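Local coordinates for protein kallistatin (Homo sapiens, PDB 6F4V) that inhibits the serine protease tissue kallikrein, forming a stable equimolar complex with the enzyme as the inhibitor's own reactive site is cleaved, at residues L3-R15 / G58-V71. Residues are numbered along the deposited sequence; the frame is centred on the assembly and turned at random.
Sequences LKIAPANADFAFR and GLGFNLTELSESDV. With EDO (1,2-ethanediol), chain D.
R15 bonds to the carbonyl oxygen of G58 through the edge of its guanidinium: G58 O, 2.7 Å from NH2, lies almost in the guanidinium plane, whereas the donor NH2 stands above the plane of the G58 carbonyl; NH1 adds a weak bond. The same group holds D11 side-on, NE (2.9 Å from OD2) and NH2 both bonding that single oxygen from one face of the carboxylate; this salt bridge within 3-15 steadies the planar group. With an alanine at R15, G58 O would probably lose its charged donor and the D11 carboxylate the cation that balances it. A water donates to both N9 OD1 and L59 O, 2.8 Å from each, bridging two acceptors. Ethanediol, probably from the crystallisation liquor, bonds through O1 to G60 O. At the other end K4, extended as far as CE and bent at chi4 (148°), brings NZ to 3.7 Å from D70 OD1, a long salt bridge. The D70 carboxylate also accepts from S67 N through OD2, half of the capping box that starts helix 68-83.

The first helix of the serpin fold, 6-23, here runs beside the link from helix 49-58 to helix 68-83. Where 49-58 ends in a Schellman motif, G60 takes a positive phi (99°), and any side chain there would collide with A8 O and D11 OD2.

The apolar contacts centre on the F61 ring. A8 CB makes a CH-pi contact over one face, off centre and 3.6 Å from the ring centroid; V71 CG1, of F61's own segment, covers the opposite face. Alanine's short methyl lets the backbones come near, A8 CA to G60 CA 4.4 Å, while still covering the ring. I5 CB sits at the ring's edge. In a second CH-pi contact, L59 CD2 stands 4.0 Å over the centre of the F12 ring.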
loop_
_atom_site.group_PDB
_atom_site.type_symbol
_atom_site.label_atom_id
_atom_site.label_comp_id
_atom_site.label_asym_id
_atom_site.label_seq_id
_atom_site.Cartn_x
_atom_site.Cartn_y
_atom_site.Cartn_z
ATOM N N LEU A 3 -1.449 17.770 -0.640
ATOM C CA LEU A 3 -2.894 17.680 -0.726
ATOM C C LEU A 3 -3.400 17.670 -2.160
ATOM O O LEU A 3 -4.437 17.070 -2.412
ATOM C CB LEU A 3 -3.567 18.783 0.093
ATOM C CG LEU A 3 -3.701 18.497 1.605
ATOM C CD1 LEU A 3 -2.664 17.539 2.206
ATOM C CD2 LEU A 3 -3.714 19.817 2.371
ATOM N N LYS A 4 -2.665 18.259 -3.106
ATOM C CA LYS A 4 -3.097 18.210 -4.515
ATOM C C LYS A 4 -3.147 16.791 -5.089
ATOM O O LYS A 4 -3.970 16.512 -5.980
ATOM C CB LYS A 4 -2.233 19.101 -5.430
ATOM C CG LYS A 4 -2.553 20.589 -5.271
ATOM C CD LYS A 4 -1.949 21.424 -6.393
ATOM C CE LYS A 4 -2.274 22.900 -6.196
ATOM N NZ LYS A 4 -1.160 23.732 -6.722
ATOM N N ILE A 5 -2.293 15.900 -4.586
ATOM C CA ILE A 5 -2.241 14.530 -5.118
ATOM C C ILE A 5 -3.079 13.536 -4.318
ATOM O O ILE A 5 -3.178 12.382 -4.714
ATOM C CB ILE A 5 -0.795 14.022 -5.307
ATOM C CG1 ILE A 5 -0.024 13.888 -4.006
ATOM C CG2 ILE A 5 -0.063 14.951 -6.299
ATOM C CD1 ILE A 5 1.261 13.118 -4.182
ATOM N N ALA A 6 -3.666 13.980 -3.203
ATOM C CA ALA A 6 -4.379 13.065 -2.301
ATOM C C ALA A 6 -5.595 12.425 -2.991
ATOM O O ALA A 6 -5.788 11.224 -2.844
ATOM C CB ALA A 6 -4.778 13.755 -1.007
ATOM N N PRO A 7 -6.385 13.201 -3.770
ATOM C CA PRO A 7 -7.542 12.589 -4.441
ATOM C C PRO A 7 -7.166 11.476 -5.411
ATOM O O PRO A 7 -7.790 10.416 -5.370
ATOM C CB PRO A 7 -8.194 13.786 -5.190
ATOM C CG PRO A 7 -7.849 14.968 -4.314
ATOM C CD PRO A 7 -6.405 14.673 -3.953
ATOM N N ALA A 8 -6.167 11.708 -6.269
ATOM C CA ALA A 8 -5.745 10.686 -7.237
ATOM C C ALA A 8 -5.191 9.448 -6.538
ATOM O O ALA A 8 -5.542 8.319 -6.888
ATOM C CB ALA A 8 -4.707 11.230 -8.171
ATOM N N ASN A 9 -4.337 9.647 -5.536
ATOM C CA ASN A 9 -3.766 8.506 -4.837
ATOM C C ASN A 9 -4.838 7.610 -4.186
ATOM O O ASN A 9 -4.714 6.383 -4.204
ATOM C CB ASN A 9 -2.724 8.978 -3.805
ATOM C CG ASN A 9 -1.415 9.409 -4.440
ATOM O OD1 ASN A 9 -1.153 9.147 -5.616
ATOM N ND2 ASN A 9 -0.545 10.066 -3.633
ATOM N N ALA A 10 -5.854 8.219 -3.586
ATOM C CA ALA A 10 -6.948 7.464 -2.970
ATOM C C ALA A 10 -7.788 6.745 -4.030
ATOM O O ALA A 10 -8.193 5.608 -3.826
ATOM C CB ALA A 10 -7.815 8.364 -2.116
ATOM N N ASP A 11 -8.042 7.415 -5.151
ATOM C CA ASP A 11 -8.767 6.816 -6.278
ATOM C C ASP A 11 -8.052 5.584 -6.741
ATOM O O ASP A 11 -8.678 4.561 -6.945
ATOM C CB ASP A 11 -8.918 7.844 -7.425
ATOM C CG ASP A 11 -9.452 7.237 -8.736
ATOM O OD1 ASP A 11 -10.651 6.947 -8.757
ATOM O OD2 ASP A 11 -8.674 7.046 -9.728
ATOM N N PHE A 12 -6.737 5.684 -6.962
ATOM C CA PHE A 12 -5.966 4.520 -7.368
ATOM C C PHE A 12 -6.051 3.393 -6.344
ATOM O O PHE A 12 -6.260 2.221 -6.714
ATOM C CB PHE A 12 -4.512 4.876 -7.617
ATOM C CG PHE A 12 -3.691 3.714 -8.026
ATOM C CD1 PHE A 12 -3.824 3.181 -9.303
ATOM C CD2 PHE A 12 -2.845 3.094 -7.138
ATOM C CE1 PHE A 12 -3.104 2.067 -9.696
ATOM C CE2 PHE A 12 -2.112 1.975 -7.531
ATOM C CZ PHE A 12 -2.231 1.474 -8.830
ATOM N N ALA A 13 -5.870 3.755 -5.059
ATOM C CA ALA A 13 -5.945 2.758 -3.964
ATOM C C ALA A 13 -7.179 1.893 -4.030
ATOM O O ALA A 13 -7.095 0.644 -4.029
ATOM C CB ALA A 13 -5.880 3.428 -2.620
ATOM N N PHE A 14 -8.325 2.550 -4.145
ATOM C CA PHE A 14 -9.594 1.836 -4.153
ATOM C C PHE A 14 -9.922 1.133 -5.481
ATOM O O PHE A 14 -10.576 0.094 -5.471
ATOM C CB PHE A 14 -10.719 2.717 -3.620
ATOM C CG PHE A 14 -10.573 2.996 -2.135
ATOM C CD1 PHE A 14 -10.818 1.991 -1.203
ATOM C CD2 PHE A 14 -10.125 4.228 -1.671
ATOM C CE1 PHE A 14 -10.640 2.211 0.165
ATOM C CE2 PHE A 14 -9.930 4.446 -0.296
ATOM C CZ PHE A 14 -10.207 3.447 0.616
ATOM N N ARG A 15 -9.417 1.656 -6.594
ATOM C CA ARG A 15 -9.519 0.958 -7.886
ATOM C C ARG A 15 -8.720 -0.341 -7.862
ATOM O O ARG A 15 -9.210 -1.390 -8.339
ATOM C CB ARG A 15 -9.075 1.847 -9.054
ATOM C CG ARG A 15 -10.161 2.818 -9.546
ATOM C CD ARG A 15 -9.808 3.432 -10.891
ATOM N NE ARG A 15 -8.709 4.353 -10.751
ATOM C CZ ARG A 15 -7.503 4.273 -11.317
ATOM N NH1 ARG A 15 -7.163 3.323 -12.184
ATOM N NH2 ARG A 15 -6.622 5.221 -11.019
ATOM N N GLY A 58 -3.439 6.680 -15.421
ATOM C CA GLY A 58 -3.684 5.391 -14.791
ATOM C C GLY A 58 -3.659 5.473 -13.257
ATOM O O GLY A 58 -4.422 4.779 -12.571
ATOM N N LEU A 59 -2.773 6.318 -12.752
ATOM C CA LEU A 59 -2.651 6.567 -11.307
ATOM C C LEU A 59 -3.727 7.484 -10.766
ATOM O O LEU A 59 -3.718 7.802 -9.565
ATOM C CB LEU A 59 -1.270 7.137 -10.994
ATOM C CG LEU A 59 -0.135 6.156 -11.160
ATOM C CD1 LEU A 59 1.196 6.881 -11.011
ATOM C CD2 LEU A 59 -0.278 5.012 -10.159
ATOM N N GLY A 60 -4.602 7.981 -11.641
ATOM C CA GLY A 60 -5.743 8.787 -11.242
ATOM C C GLY A 60 -5.559 10.283 -11.373
ATOM O O GLY A 60 -6.455 11.036 -10.996
ATOM N N PHE A 61 -4.451 10.746 -11.942
ATOM C CA PHE A 61 -4.209 12.178 -11.992
ATOM C C PHE A 61 -4.980 12.801 -13.142
ATOM O O PHE A 61 -5.050 12.213 -14.214
ATOM C CB PHE A 61 -2.709 12.486 -12.074
ATOM C CG PHE A 61 -2.003 12.116 -10.836
ATOM C CD1 PHE A 61 -2.175 12.883 -9.700
ATOM C CD2 PHE A 61 -1.235 10.964 -10.757
ATOM C CE1 PHE A 61 -1.572 12.524 -8.527
ATOM C CE2 PHE A 61 -0.653 10.577 -9.563
ATOM C CZ PHE A 61 -0.821 11.368 -8.440
ATOM N N ASN A 62 -5.608 13.942 -12.874
ATOM C CA ASN A 62 -6.344 14.685 -13.894
ATOM C C ASN A 62 -5.392 15.752 -14.376
ATOM O O ASN A 62 -5.135 16.748 -13.683
ATOM C CB ASN A 62 -7.636 15.280 -13.322
ATOM C CG ASN A 62 -8.440 16.035 -14.367
ATOM O OD1 ASN A 62 -7.896 16.485 -15.383
ATOM N ND2 ASN A 62 -9.739 16.204 -14.103
ATOM N N LEU A 63 -4.858 15.535 -15.568
ATOM C CA LEU A 63 -3.844 16.409 -16.119
ATOM C C LEU A 63 -4.423 17.683 -16.760
ATOM O O LEU A 63 -3.672 18.464 -17.284
ATOM C CB LEU A 63 -2.957 15.645 -17.102
ATOM C CG LEU A 63 -2.277 14.404 -16.503
ATOM C CD1 LEU A 63 -1.473 13.672 -17.558
ATOM C CD2 LEU A 63 -1.407 14.791 -15.312
ATOM N N THR A 64 -5.739 17.872 -16.701
ATOM C CA THR A 64 -6.362 19.180 -16.969
ATOM C C THR A 64 -6.321 20.071 -15.739
ATOM O O THR A 64 -6.309 21.284 -15.860
ATOM C CB THR A 64 -7.821 18.994 -17.459
ATOM O OG1 THR A 64 -7.796 18.311 -18.722
ATOM C CG2 THR A 64 -8.508 20.319 -17.661
ATOM N N GLU A 65 -6.322 19.462 -14.553
ATOM C CA GLU A 65 -6.304 20.177 -13.279
ATOM C C GLU A 65 -4.906 20.285 -12.685
ATOM O O GLU A 65 -4.591 21.297 -12.068
ATOM C CB GLU A 65 -7.233 19.505 -12.284
ATOM C CG GLU A 65 -8.680 19.597 -12.738
ATOM C CD GLU A 65 -9.665 18.936 -11.801
ATOM O OE1 GLU A 65 -9.241 18.240 -10.839
ATOM O OE2 GLU A 65 -10.884 19.112 -12.048
ATOM N N LEU A 66 -4.069 19.270 -12.898
ATOM C CA LEU A 66 -2.740 19.218 -12.314
ATOM C C LEU A 66 -1.703 19.198 -13.397
ATOM O O LEU A 66 -1.834 18.485 -14.368
ATOM C CB LEU A 66 -2.564 17.936 -11.462
ATOM C CG LEU A 66 -3.507 17.784 -10.274
ATOM C CD1 LEU A 66 -3.103 16.578 -9.440
ATOM C CD2 LEU A 66 -3.506 19.044 -9.433
ATOM N N SER A 67 -0.636 19.945 -13.192
ATOM C CA SER A 67 0.551 19.812 -14.009
ATOM C C SER A 67 1.389 18.635 -13.526
ATOM O O SER A 67 1.248 18.139 -12.385
ATOM C CB SER A 67 1.390 21.085 -13.927
ATOM O OG SER A 67 1.973 21.219 -12.643
ATOM N N GLU A 68 2.289 18.222 -14.393
ATOM C CA GLU A 68 3.251 17.180 -14.065
ATOM C C GLU A 68 4.046 17.588 -12.854
ATOM O O GLU A 68 4.283 16.778 -11.946
ATOM C CB GLU A 68 4.213 16.991 -15.206
ATOM C CG GLU A 68 4.251 15.603 -15.734
ATOM C CD GLU A 68 5.098 15.564 -16.961
ATOM O OE1 GLU A 68 4.530 15.339 -18.048
ATOM O OE2 GLU A 68 6.322 15.794 -16.815
ATOM N N SER A 69 4.454 18.854 -12.856
ATOM C CA SER A 69 5.153 19.442 -11.726
ATOM C C SER A 69 4.345 19.369 -10.424
ATOM O O SER A 69 4.907 19.035 -9.386
ATOM C CB SER A 69 5.616 20.878 -12.050
ATOM O OG SER A 69 6.250 21.464 -10.936
ATOM N N ASP A 70 3.039 19.633 -10.473
ATOM C CA ASP A 70 2.187 19.479 -9.289
ATOM C C ASP A 70 2.244 18.020 -8.758
ATOM O O ASP A 70 2.239 17.803 -7.552
ATOM C CB ASP A 70 0.693 19.761 -9.607
ATOM C CG ASP A 70 0.374 21.241 -9.874
ATOM O OD1 ASP A 70 0.999 22.133 -9.250
ATOM O OD2 ASP A 70 -0.547 21.469 -10.702
ATOM N N VAL A 71 2.262 17.050 -9.653
ATOM C CA VAL A 71 2.275 15.622 -9.244
ATOM C C VAL A 71 3.590 15.316 -8.554
ATOM O O VAL A 71 3.603 14.826 -7.433
ATOM C CB VAL A 71 2.026 14.700 -10.450
ATOM C CG1 VAL A 71 2.181 13.228 -10.077
ATOM C CG2 VAL A 71 0.619 14.953 -10.996
HETATM C C1 EDO D . -9.577 11.226 -9.049
HETATM O O1 EDO D . -8.734 10.373 -9.849
HETATM C C2 EDO D . -8.895 12.558 -8.749
HETATM O O2 EDO D . -8.593 13.271 -9.964
HETATM O O HOH W 1 -1.841 7.340 -7.578
#